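Local coordinates for BepC protein (Bartonella tribocorum, PDB 4WGJ), which probably transfers AMP from ATP to threonine or tyrosine side chains of target proteins through its Fic domain, the part of the longer effector described here, at residues A[60-65]-A[160-165]; A[39-44]-A[67-72]; A[145-150]-A[203-208]. All coordinates share one frame; numbering follows the deposited sequence. Where two conformers were deposited one is given.

Contact 1: residues A[60-65]-A[160-165]; sequences AYLSLI and GRANRM. With ANP (phosphoaminophosphonic acid-adenylate ester), chain B; GLY (glycine), chain D.
I65 and A162 mark a buried crossing of two helices, whose segments 60-65 and 160-165 pass with their axes 9.3 Å apart and their directions at 120°. I65 aims at the other helix and touches it with one branch: CG2 meets A162 CB at 4.0 Å and also lies against CB and CG of M165. With CG1 on the side of the backbone N (chi1 -74°), CG2 is the branch that faces this neighbour. L62 arrives along the flank instead. Its CD1 reaches the amide oxygen of N163 (CD1 to OD1, 3.7 Å) and sits near A162 O, so L62 packs on polar oxygens, and I65 on A162 and the stem of M165. The other end of the N163 amide, ND2, is hydrogen-bonded to E150 on helix 135-152, which fixes the way the amide is flipped and leaves OD1 on the leucine side.

The N-terminal end of helix 159-174 holds the phosphates of the nucleotide analogue. ANP O1B is gripped twice by R161, through the backbone N and, nearly straight, through NE at 2.8 Å; NH2 of the same guanidinium takes O2B. R164 serves the gamma-phosphate, NH1 bonding O3G at 2.9 Å and NH2 bonding O1G at 3.0 Å. One face of its guanidinium lies over G160 O, while the bound glycine's carboxylate oxygen OXT is 3.2 Å above the centre of the other. The backbone N of G160 adds a bond to the bridging O3A. G160, R161 and R164 belong to the Fic signature, here HPFRKGNGRANR, which R164 closes: a helix that binds the phosphates at its N-terminal end and packs its side on helix 59-70.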
loop_
_atom_site.group_PDB
_atom_site.type_symbol
_atom_site.label_atom_id
_atom_site.label_comp_id
_atom_site.label_asym_id
_atom_site.label_seq_id
_atom_site.Cartn_x
_atom_site.Cartn_y
_atom_site.Cartn_z
ATOM N N ALA A 60 1.107 -4.693 11.443
ATOM C CA ALA A 60 1.057 -6.127 11.220
ATOM C C ALA A 60 -0.067 -6.492 10.257
ATOM O O ALA A 60 0.096 -7.382 9.425
ATOM C CB ALA A 60 0.886 -6.875 12.549
ATOM N N TYR A 61 -1.212 -5.825 10.380
ATOM C CA TYR A 61 -2.332 -6.087 9.473
ATOM C C TYR A 61 -1.988 -5.679 8.037
ATOM O O TYR A 61 -2.309 -6.394 7.081
ATOM C CB TYR A 61 -3.602 -5.356 9.930
ATOM C CG TYR A 61 -4.833 -5.723 9.120
ATOM C CD1 TYR A 61 -5.311 -7.037 9.096
ATOM C CD2 TYR A 61 -5.536 -4.758 8.403
ATOM C CE1 TYR A 61 -6.439 -7.382 8.364
ATOM C CE2 TYR A 61 -6.656 -5.093 7.670
ATOM C CZ TYR A 61 -7.105 -6.404 7.656
ATOM O OH TYR A 61 -8.225 -6.736 6.925
ATOM N N LEU A 62 -1.344 -4.526 7.877
ATOM C CA LEU A 62 -0.924 -4.119 6.541
ATOM C C LEU A 62 0.008 -5.162 5.908
ATOM O O LEU A 62 -0.116 -5.494 4.718
ATOM C CB LEU A 62 -0.229 -2.766 6.596
ATOM C CG LEU A 62 0.145 -2.158 5.248
ATOM C CD1 LEU A 62 -1.112 -1.859 4.403
ATOM C CD2 LEU A 62 0.978 -0.885 5.453
ATOM N N SER A 63 0.938 -5.682 6.703
ATOM C CA SER A 63 1.848 -6.715 6.207
ATOM C C SER A 63 1.106 -7.996 5.857
ATOM O O SER A 63 1.459 -8.667 4.899
ATOM C CB SER A 63 2.953 -7.001 7.220
ATOM O OG SER A 63 3.903 -5.935 7.185
ATOM N N LEU A 64 0.064 -8.321 6.617
ATOM C CA LEU A 64 -0.752 -9.510 6.299
ATOM C C LEU A 64 -1.449 -9.317 4.953
ATOM O O LEU A 64 -1.527 -10.233 4.120
ATOM C CB LEU A 64 -1.789 -9.764 7.394
ATOM C CG LEU A 64 -2.906 -10.751 7.011
ATOM C CD1 LEU A 64 -2.348 -12.152 6.808
ATOM C CD2 LEU A 64 -4.022 -10.740 8.066
ATOM N N ILE A 65 -1.962 -8.112 4.744
ATOM C CA ILE A 65 -2.559 -7.773 3.458
ATOM C C ILE A 65 -1.523 -7.924 2.347
ATOM O O ILE A 65 -1.791 -8.556 1.310
ATOM C CB ILE A 65 -3.123 -6.352 3.464
ATOM C CG1 ILE A 65 -4.414 -6.330 4.287
ATOM C CG2 ILE A 65 -3.390 -5.875 2.029
ATOM C CD1 ILE A 65 -4.929 -4.919 4.572
ATOM N N GLY A 160 0.524 0.546 -3.314
ATOM C CA GLY A 160 -0.788 1.028 -3.706
ATOM C C GLY A 160 -1.843 -0.030 -3.494
ATOM O O GLY A 160 -2.884 0.217 -2.890
ATOM N N ARG A 161 -1.577 -1.226 -3.994
ATOM C CA ARG A 161 -2.571 -2.285 -3.873
ATOM C C ARG A 161 -2.792 -2.691 -2.414
ATOM O O ARG A 161 -3.933 -2.889 -1.987
ATOM C CB ARG A 161 -2.168 -3.472 -4.742
ATOM C CG ARG A 161 -2.471 -3.189 -6.228
ATOM C CD ARG A 161 -1.766 -4.128 -7.204
ATOM N NE ARG A 161 -0.344 -3.818 -7.318
ATOM C CZ ARG A 161 0.497 -4.480 -8.103
ATOM N NH1 ARG A 161 0.050 -5.495 -8.838
ATOM N NH2 ARG A 161 1.784 -4.140 -8.140
ATOM N N ALA A 162 -1.729 -2.780 -1.624
ATOM C CA ALA A 162 -1.934 -3.128 -0.224
ATOM C C ALA A 162 -2.681 -2.021 0.526
ATOM O O ALA A 162 -3.577 -2.293 1.332
ATOM C CB ALA A 162 -0.609 -3.429 0.456
ATOM N N ASN A 163 -2.304 -0.771 0.273
ATOM C CA ASN A 163 -2.930 0.361 0.941
ATOM C C ASN A 163 -4.412 0.483 0.579
ATOM O O ASN A 163 -5.256 0.801 1.427
ATOM C CB ASN A 163 -2.207 1.658 0.567
ATOM C CG ASN A 163 -0.845 1.782 1.210
ATOM O OD1 ASN A 163 -0.526 1.067 2.158
ATOM N ND2 ASN A 163 -0.032 2.720 0.705
ATOM N N ARG A 164 -4.731 0.279 -0.695
ATOM C CA ARG A 164 -6.134 0.351 -1.108
ATOM C C ARG A 164 -6.960 -0.758 -0.445
ATOM O O ARG A 164 -8.078 -0.511 0.020
ATOM C CB ARG A 164 -6.244 0.305 -2.633
ATOM C CG ARG A 164 -5.620 1.562 -3.249
ATOM C CD ARG A 164 -6.014 1.805 -4.690
ATOM N NE ARG A 164 -5.538 0.772 -5.593
ATOM C CZ ARG A 164 -4.330 0.758 -6.161
ATOM N NH1 ARG A 164 -3.449 1.730 -5.916
ATOM N NH2 ARG A 164 -4.009 -0.235 -6.982
ATOM N N MET A 165 -6.412 -1.962 -0.354
ATOM C CA MET A 165 -7.135 -3.026 0.344
ATOM C C MET A 165 -7.297 -2.712 1.839
ATOM O O MET A 165 -8.347 -2.972 2.428
ATOM C CB MET A 165 -6.429 -4.374 0.153
ATOM C CG MET A 165 -7.089 -5.519 0.902
ATOM S SD MET A 165 -8.790 -5.841 0.337
ATOM C CE MET A 165 -8.481 -6.294 -1.360
HETATM P PG ANP B . -0.324 0.449 -8.243
HETATM O O1G ANP B . -1.396 -0.690 -8.434
HETATM O O2G ANP B . -0.250 1.219 -9.532
HETATM O O3G ANP B . -0.800 1.390 -7.077
HETATM P PB ANP B . 1.762 -0.869 -6.567
HETATM O O1B ANP B . 0.596 -1.538 -5.915
HETATM O O2B ANP B . 2.916 -1.865 -6.885
HETATM N N3B ANP B . 1.266 -0.153 -8.011
HETATM P PA ANP B . 3.769 0.904 -5.713
HETATM O O1A ANP B . 4.234 1.001 -7.123
HETATM O O2A ANP B . 4.774 0.352 -4.711
HETATM O O3A ANP B . 2.361 0.176 -5.557
HETATM O "O5'" ANP B . 3.317 2.356 -5.254
HETATM C "C5'" ANP B . 2.378 3.082 -6.083
HETATM C "C4'" ANP B . 1.755 4.222 -5.317
HETATM O "O4'" ANP B . 2.642 5.371 -5.345
HETATM C "C3'" ANP B . 0.416 4.694 -5.897
HETATM O "O3'" ANP B . -0.552 4.959 -4.885
HETATM C "C2'" ANP B . 0.807 5.962 -6.661
HETATM O "O2'" ANP B . -0.271 6.878 -6.810
HETATM C "C1'" ANP B . 1.905 6.508 -5.753
HETATM N N9 ANP B . 2.789 7.460 -6.422
HETATM C C8 ANP B . 3.242 7.400 -7.715
HETATM N N7 ANP B . 4.006 8.409 -8.061
HETATM C C5 ANP B . 4.060 9.189 -6.916
HETATM C C6 ANP B . 4.707 10.407 -6.623
HETATM N N6 ANP B . 5.462 11.073 -7.500
HETATM N N1 ANP B . 4.551 10.920 -5.382
HETATM C C2 ANP B . 3.793 10.259 -4.504
HETATM N N3 ANP B . 3.136 9.108 -4.665
HETATM C C4 ANP B . 3.311 8.621 -5.898
HETATM N N GLY D . -4.158 2.364 -10.014
HETATM C CA GLY D . -5.520 1.901 -10.208
HETATM C C GLY D . -6.418 2.284 -9.049
HETATM O O GLY D . -7.607 1.963 -9.012
HETATM O OXT GLY D . -5.967 2.935 -8.108
#

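Contact 2: residues A[39-44]-A[67-72]; sequences HDVVKE and WSLFHK
E44, L69 and V41 bury the most surface where segment 39-44 of helix 30-48 meets segment 67-72, which belongs in part to helix 59-70. V41 and L69 are nearest in backbone, CA to CA 5.0 Å. V41 uses both branches. CG2 packs on L69 O at 3.3 Å and lies over one face of the F70 ring, 4.0 Å from its centroid and 30° off the normal, which makes a CH-pi contact; CG1 faces L69 CB. Because CG1 stands anti to the backbone N (chi1 168°), CG2 is left beside that N and can reach the ring. F70 starts out away from helix 30-48, yet its ring comes back against the valine. V41 and F70 also touch R161 of helix 159-174, so the contact joins helices 30-48 and 59-70 beside the phosphate-binding arginine.

L69 answers with CD2, which rests against the backbone of helix 30-48, 4.0 Å from both V41 O and E44 C. E44 lies over S68 and L69: its CB is 3.4 Å from S68 O, and the chain bends at chi2 to turn the carboxylate toward the surface. There, OE1 accepts a bond from a water at 3.1 Å that is also hydrogen-bonded to H71 NE2. K72 crosses E44 at about a right angle and approaches OE2 with CE and CD, NZ remaining 5.2 Å from that oxygen.

The join is apolar on its inner side and hydrated on its outer. Carboxylate and ammonium are close enough for a favourable but probably diffuse attraction, and the polar link between E44 and H71 runs through a water.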
loop_
_atom_site.group_PDB
_atom_site.type_symbol
_atom_site.label_atom_id
_atom_site.label_comp_id
_atom_site.label_asym_id
_atom_site.label_seq_id
_atom_site.Cartn_x
_atom_site.Cartn_y
_atom_site.Cartn_z
ATOM N N HIS A 39 -2.578 -10.011 -12.402
ATOM C CA HIS A 39 -3.515 -11.110 -12.507
ATOM C C HIS A 39 -3.676 -11.866 -11.189
ATOM O O HIS A 39 -4.799 -12.136 -10.744
ATOM C CB HIS A 39 -3.060 -12.069 -13.605
ATOM C CG HIS A 39 -3.986 -13.223 -13.810
ATOM N ND1 HIS A 39 -3.851 -14.415 -13.129
ATOM C CD2 HIS A 39 -5.067 -13.370 -14.615
ATOM C CE1 HIS A 39 -4.808 -15.244 -13.506
ATOM N NE2 HIS A 39 -5.558 -14.635 -14.408
ATOM N N ASP A 40 -2.555 -12.213 -10.566
ATOM C CA ASP A 40 -2.589 -12.975 -9.329
ATOM C C ASP A 40 -3.129 -12.151 -8.168
ATOM O O ASP A 40 -3.885 -12.661 -7.356
ATOM C CB ASP A 40 -1.194 -13.508 -8.980
ATOM C CG ASP A 40 -0.783 -14.665 -9.864
ATOM O OD1 ASP A 40 -1.632 -15.130 -10.657
ATOM O OD2 ASP A 40 0.381 -15.115 -9.761
ATOM N N VAL A 41 -2.723 -10.884 -8.085
ATOM C CA VAL A 41 -3.183 -9.997 -7.022
ATOM C C VAL A 41 -4.703 -9.812 -7.046
ATOM O O VAL A 41 -5.347 -9.855 -6.002
ATOM C CB VAL A 41 -2.492 -8.620 -7.108
ATOM C CG1 VAL A 41 -3.176 -7.611 -6.202
ATOM C CG2 VAL A 41 -1.036 -8.759 -6.720
ATOM N N VAL A 42 -5.272 -9.631 -8.235
ATOM C CA VAL A 42 -6.716 -9.450 -8.368
ATOM C C VAL A 42 -7.468 -10.665 -7.825
ATOM O O VAL A 42 -8.471 -10.521 -7.118
ATOM C CB VAL A 42 -7.096 -9.162 -9.848
ATOM C CG1 VAL A 42 -8.602 -9.287 -10.096
ATOM C CG2 VAL A 42 -6.606 -7.767 -10.244
ATOM N N LYS A 43 -6.969 -11.860 -8.121
ATOM C CA LYS A 43 -7.582 -13.080 -7.591
ATOM C C LYS A 43 -7.463 -13.152 -6.066
ATOM O O LYS A 43 -8.426 -13.493 -5.375
ATOM C CB LYS A 43 -6.950 -14.321 -8.224
ATOM N N GLU A 44 -6.288 -12.838 -5.531
ATOM C CA GLU A 44 -6.101 -12.920 -4.085
ATOM C C GLU A 44 -6.919 -11.851 -3.362
ATOM O O GLU A 44 -7.366 -12.058 -2.234
ATOM C CB GLU A 44 -4.622 -12.792 -3.721
ATOM C CG GLU A 44 -3.764 -13.933 -4.277
ATOM C CD GLU A 44 -4.383 -15.303 -4.033
ATOM O OE1 GLU A 44 -4.599 -15.653 -2.856
ATOM O OE2 GLU A 44 -4.666 -16.027 -5.020
ATOM N N TRP A 67 1.251 -9.676 2.265
ATOM C CA TRP A 67 1.583 -11.083 2.049
ATOM C C TRP A 67 0.467 -11.766 1.265
ATOM O O TRP A 67 0.711 -12.500 0.297
ATOM C CB TRP A 67 1.814 -11.827 3.378
ATOM C CG TRP A 67 2.236 -13.256 3.132
ATOM C CD1 TRP A 67 3.504 -13.709 2.922
ATOM C CD2 TRP A 67 1.376 -14.393 3.012
ATOM N NE1 TRP A 67 3.491 -15.066 2.686
ATOM C CE2 TRP A 67 2.193 -15.509 2.733
ATOM C CE3 TRP A 67 -0.005 -14.581 3.128
ATOM C CZ2 TRP A 67 1.682 -16.790 2.580
ATOM C CZ3 TRP A 67 -0.515 -15.854 2.969
ATOM C CH2 TRP A 67 0.323 -16.942 2.689
ATOM N N SER A 68 -0.765 -11.528 1.690
ATOM C CA SER A 68 -1.908 -12.176 1.048
ATOM C C SER A 68 -2.011 -11.841 -0.443
ATOM O O SER A 68 -2.315 -12.707 -1.274
ATOM C CB SER A 68 -3.199 -11.772 1.772
ATOM O OG SER A 68 -3.170 -12.198 3.126
ATOM N N LEU A 69 -1.766 -10.582 -0.787
ATOM C CA LEU A 69 -1.852 -10.157 -2.175
ATOM C C LEU A 69 -0.642 -10.580 -3.000
ATOM O O LEU A 69 -0.784 -10.867 -4.186
ATOM C CB LEU A 69 -2.016 -8.633 -2.256
ATOM C CG LEU A 69 -3.316 -8.120 -1.634
ATOM C CD1 LEU A 69 -3.438 -6.607 -1.861
ATOM C CD2 LEU A 69 -4.530 -8.838 -2.225
ATOM N N PHE A 70 0.538 -10.622 -2.383
ATOM C CA PHE A 70 1.774 -10.720 -3.176
ATOM C C PHE A 70 2.639 -11.969 -2.951
ATOM O O PHE A 70 3.702 -12.074 -3.563
ATOM C CB PHE A 70 2.636 -9.473 -2.940
ATOM C CG PHE A 70 2.070 -8.234 -3.569
ATOM C CD1 PHE A 70 2.217 -8.015 -4.928
ATOM C CD2 PHE A 70 1.357 -7.311 -2.817
ATOM C CE1 PHE A 70 1.678 -6.885 -5.533
ATOM C CE2 PHE A 70 0.808 -6.180 -3.423
ATOM C CZ PHE A 70 0.979 -5.982 -4.792
ATOM N N HIS A 71 2.199 -12.919 -2.121
ATOM C CA HIS A 71 3.084 -14.046 -1.775
ATOM C C HIS A 71 3.320 -14.987 -2.956
ATOM O O HIS A 71 4.295 -15.734 -2.961
ATOM C CB HIS A 71 2.552 -14.848 -0.569
ATOM C CG HIS A 71 1.315 -15.650 -0.850
ATOM N ND1 HIS A 71 1.355 -16.994 -1.157
ATOM C CD2 HIS A 71 0.006 -15.299 -0.871
ATOM C CE1 HIS A 71 0.125 -17.440 -1.352
ATOM N NE2 HIS A 71 -0.711 -16.429 -1.197
ATOM N N LYS A 72 2.432 -14.969 -3.946
ATOM C CA LYS A 72 2.668 -15.764 -5.147
ATOM C C LYS A 72 3.704 -15.105 -6.077
ATOM O O LYS A 72 4.263 -15.762 -6.966
ATOM C CB LYS A 72 1.353 -15.995 -5.901
ATOM C CG LYS A 72 0.431 -17.015 -5.233
ATOM C CD LYS A 72 -0.828 -17.230 -6.057
ATOM C CE LYS A 72 -1.700 -18.319 -5.450
ATOM N NZ LYS A 72 -0.940 -19.587 -5.278
HETATM O O HOH W 1 -2.917 -18.037 -1.684
#

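Contact 3: residues A[145-150]-A[203-208]; sequences VFMALE and PMKDLF. With ANP (phosphoaminophosphonic acid-adenylate ester), chain B.
A Met-aromatic contact between F146 and M204 lies at the heart of the place where helix 202-211 leans on helix 135-152, which leads into the Fic signature. The axes of segments 145-150 and 203-208 stay 11.1 Å apart at 121°, so long side chains must bridge the interval. The sulfur comes at the edge of the phenylalanine: M204 SD is 4.8 Å from the F146 ring centroid and close to the ring plane, nearest to CD2. M204 bends at chi2 and chi3, which carries its CE round to the same rim, where it too lies in the plane of the ring.

Aromatic packing is the second element. The F146 and F208 rings are tilted against each other, with planes at 52° and centroids 5.3 Å apart, a geometry that is neither stacked nor T-shaped. The closest touch is made by F208 CZ, 3.4 Å from F146 CB, while its CE1 lies along CD2. F146 has its CG anti to the backbone N (chi1 -174°), which brings the CD2 side of the ring against both M204 and F208.

Aliphatic contacts complete the interface. M147 and M204 run past one another in opposite directions, CG to CG at 3.8 Å. A polar tie adds to them: the ammonium of K205, in the conformer described, forms a salt bridge with D144 and a hydrogen bond to the carbonyl oxygen of E140, both on helix 135-152.

One turn beyond F146, the polar end of the segment turns to the nucleotide. E150 CG lies over the rim of one face of the F146 ring, and the carboxylate goes on to the ribose, where ANP O3' donates a hydrogen bond to E150 OE1 at 2.7 Å.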
loop_
_atom_site.group_PDB
_atom_site.type_symbol
_atom_site.label_atom_id
_atom_site.label_comp_id
_atom_site.label_asym_id
_atom_site.label_seq_id
_atom_site.Cartn_x
_atom_site.Cartn_y
_atom_site.Cartn_z
ATOM N N VAL A 145 -6.036 8.844 6.476
ATOM C CA VAL A 145 -5.397 7.558 6.756
ATOM C C VAL A 145 -4.645 7.076 5.517
ATOM O O VAL A 145 -3.504 6.605 5.584
ATOM C CB VAL A 145 -6.433 6.486 7.182
ATOM C CG1 VAL A 145 -5.796 5.104 7.209
ATOM C CG2 VAL A 145 -6.989 6.819 8.545
ATOM N N PHE A 146 -5.287 7.217 4.369
ATOM C CA PHE A 146 -4.692 6.728 3.129
ATOM C C PHE A 146 -3.440 7.519 2.777
ATOM O O PHE A 146 -2.445 6.947 2.324
ATOM C CB PHE A 146 -5.705 6.820 1.994
ATOM C CG PHE A 146 -5.238 6.208 0.714
ATOM C CD1 PHE A 146 -5.051 4.833 0.614
ATOM C CD2 PHE A 146 -5.015 6.997 -0.400
ATOM C CE1 PHE A 146 -4.635 4.255 -0.579
ATOM C CE2 PHE A 146 -4.588 6.437 -1.593
ATOM C CZ PHE A 146 -4.407 5.066 -1.696
ATOM N N MET A 147 -3.505 8.838 2.947
ATOM C CA MET A 147 -2.325 9.660 2.687
ATOM C C MET A 147 -1.170 9.280 3.608
ATOM O O MET A 147 0.004 9.333 3.195
ATOM C CB MET A 147 -2.661 11.152 2.823
ATOM C CG MET A 147 -3.551 11.649 1.672
ATOM S SD MET A 147 -3.848 13.421 1.700
ATOM C CE MET A 147 -4.969 13.548 3.096
ATOM N N ALA A 148 -1.487 8.898 4.847
ATOM C CA ALA A 148 -0.441 8.464 5.776
ATOM C C ALA A 148 0.179 7.150 5.298
ATOM O O ALA A 148 1.398 6.990 5.326
ATOM C CB ALA A 148 -0.984 8.308 7.187
ATOM N N LEU A 149 -0.659 6.206 4.877
ATOM C CA LEU A 149 -0.157 4.951 4.325
ATOM C C LEU A 149 0.710 5.184 3.098
ATOM O O LEU A 149 1.757 4.548 2.929
ATOM C CB LEU A 149 -1.320 4.022 3.955
ATOM C CG LEU A 149 -2.075 3.410 5.141
ATOM C CD1 LEU A 149 -3.378 2.773 4.658
ATOM C CD2 LEU A 149 -1.219 2.363 5.861
ATOM N N GLU A 150 0.254 6.081 2.231
ATOM C CA GLU A 150 0.928 6.336 0.958
ATOM C C GLU A 150 2.298 6.963 1.216
ATOM O O GLU A 150 3.279 6.633 0.539
ATOM C CB GLU A 150 0.068 7.235 0.054
ATOM C CG GLU A 150 -1.033 6.477 -0.701
ATOM C CD GLU A 150 -0.482 5.502 -1.735
ATOM O OE1 GLU A 150 0.341 5.925 -2.580
ATOM O OE2 GLU A 150 -0.860 4.310 -1.701
ATOM N N PRO A 203 -7.621 16.905 -3.967
ATOM C CA PRO A 203 -7.955 15.806 -4.877
ATOM C C PRO A 203 -8.178 14.475 -4.151
ATOM O O PRO A 203 -9.074 13.710 -4.536
ATOM C CB PRO A 203 -6.730 15.728 -5.787
ATOM C CG PRO A 203 -6.239 17.138 -5.839
ATOM C CD PRO A 203 -6.430 17.643 -4.431
ATOM N N MET A 204 -7.395 14.209 -3.109
ATOM C CA MET A 204 -7.564 12.953 -2.374
ATOM C C MET A 204 -8.876 12.977 -1.589
ATOM O O MET A 204 -9.585 11.972 -1.525
ATOM C CB MET A 204 -6.381 12.699 -1.435
ATOM C CG MET A 204 -6.391 11.309 -0.827
ATOM S SD MET A 204 -6.060 10.045 -2.064
ATOM C CE MET A 204 -4.292 10.266 -2.296
ATOM N N LYS A 205 -9.191 14.114 -0.977
ATOM C CA LYS A 205 -10.471 14.273 -0.287
ATOM C C LYS A 205 -11.628 14.002 -1.237
ATOM O O LYS A 205 -12.579 13.285 -0.892
ATOM C CB LYS A 205 -10.598 15.675 0.307
ATOM C CG LYS A 205 -9.591 15.965 1.408
ATOM C CD LYS A 205 -9.874 15.162 2.662
ATOM C CE LYS A 205 -8.862 15.498 3.755
ATOM N NZ LYS A 205 -9.029 14.620 4.934
ATOM N N ASP A 206 -11.543 14.574 -2.436
ATOM C CA ASP A 206 -12.574 14.379 -3.448
ATOM C C ASP A 206 -12.671 12.911 -3.841
ATOM O O ASP A 206 -13.770 12.379 -4.010
ATOM C CB ASP A 206 -12.292 15.230 -4.696
ATOM C CG ASP A 206 -12.447 16.724 -4.443
ATOM O OD1 ASP A 206 -12.976 17.115 -3.378
ATOM O OD2 ASP A 206 -12.056 17.511 -5.332
ATOM N N LEU A 207 -11.515 12.271 -3.999
ATOM C CA LEU A 207 -11.463 10.867 -4.379
ATOM C C LEU A 207 -12.211 10.017 -3.360
ATOM O O LEU A 207 -13.055 9.193 -3.714
ATOM C CB LEU A 207 -10.009 10.408 -4.509
ATOM C CG LEU A 207 -9.770 8.943 -4.881
ATOM C CD1 LEU A 207 -10.476 8.605 -6.175
ATOM C CD2 LEU A 207 -8.273 8.672 -5.004
ATOM N N PHE A 208 -11.915 10.219 -2.080
ATOM C CA PHE A 208 -12.581 9.396 -1.074
ATOM C C PHE A 208 -14.065 9.721 -0.938
ATOM O O PHE A 208 -14.860 8.839 -0.612
ATOM C CB PHE A 208 -11.839 9.488 0.268
ATOM C CG PHE A 208 -10.728 8.487 0.360
ATOM C CD1 PHE A 208 -9.516 8.728 -0.268
ATOM C CD2 PHE A 208 -10.931 7.256 0.973
ATOM C CE1 PHE A 208 -8.497 7.778 -0.235
ATOM C CE2 PHE A 208 -9.926 6.301 1.004
ATOM C CZ PHE A 208 -8.704 6.563 0.399
HETATM P PG ANP B . -0.324 0.449 -8.243
HETATM O O1G ANP B . -1.396 -0.690 -8.434
HETATM O O2G ANP B . -0.250 1.219 -9.532
HETATM O O3G ANP B . -0.800 1.390 -7.077
HETATM P PB ANP B . 1.762 -0.869 -6.567
HETATM O O1B ANP B . 0.596 -1.538 -5.915
HETATM O O2B ANP B . 2.916 -1.865 -6.885
HETATM N N3B ANP B . 1.266 -0.153 -8.011
HETATM P PA ANP B . 3.769 0.904 -5.713
HETATM O O1A ANP B . 4.234 1.001 -7.123
HETATM O O2A ANP B . 4.774 0.352 -4.711
HETATM O O3A ANP B . 2.361 0.176 -5.557
HETATM O "O5'" ANP B . 3.317 2.356 -5.254
HETATM C "C5'" ANP B . 2.378 3.082 -6.083
HETATM C "C4'" ANP B . 1.755 4.222 -5.317
HETATM O "O4'" ANP B . 2.642 5.371 -5.345
HETATM C "C3'" ANP B . 0.416 4.694 -5.897
HETATM O "O3'" ANP B . -0.552 4.959 -4.885
HETATM C "C2'" ANP B . 0.807 5.962 -6.661
HETATM O "O2'" ANP B . -0.271 6.878 -6.810
HETATM C "C1'" ANP B . 1.905 6.508 -5.753
HETATM N N9 ANP B . 2.789 7.460 -6.422
HETATM C C8 ANP B . 3.242 7.400 -7.715
HETATM N N7 ANP B . 4.006 8.409 -8.061
HETATM C C5 ANP B . 4.060 9.189 -6.916
HETATM C C6 ANP B . 4.707 10.407 -6.623
HETATM N N6 ANP B . 5.462 11.073 -7.500
HETATM N N1 ANP B . 4.551 10.920 -5.382
HETATM C C2 ANP B . 3.793 10.259 -4.504
HETATM N N3 ANP B . 3.136 9.108 -4.665
HETATM C C4 ANP B . 3.311 8.621 -5.898
#

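Helix 159-174 ties the three contacts together. Contacts 1 and 2 share helix 59-70, and their centres are 11 Å apart; R161 of contact 1 sits against contact 2, its NE 3.6 Å from F70 CZ and its CD 3.9 Å from V41 CG1, so these apolar groups back the phosphate-binding arginine. The F70 side chain itself comes within about 5 Å of ANP, nearest atoms. Contact 3 joins contact 1 through the N163-E150 link and through N163 CB on the F146 ring. Contacts 1 and 3 both bind ANP, at its phosphates and ribose respectively. Contacts 2 and 3 do not touch, their nearest atoms being about 11 Å apart.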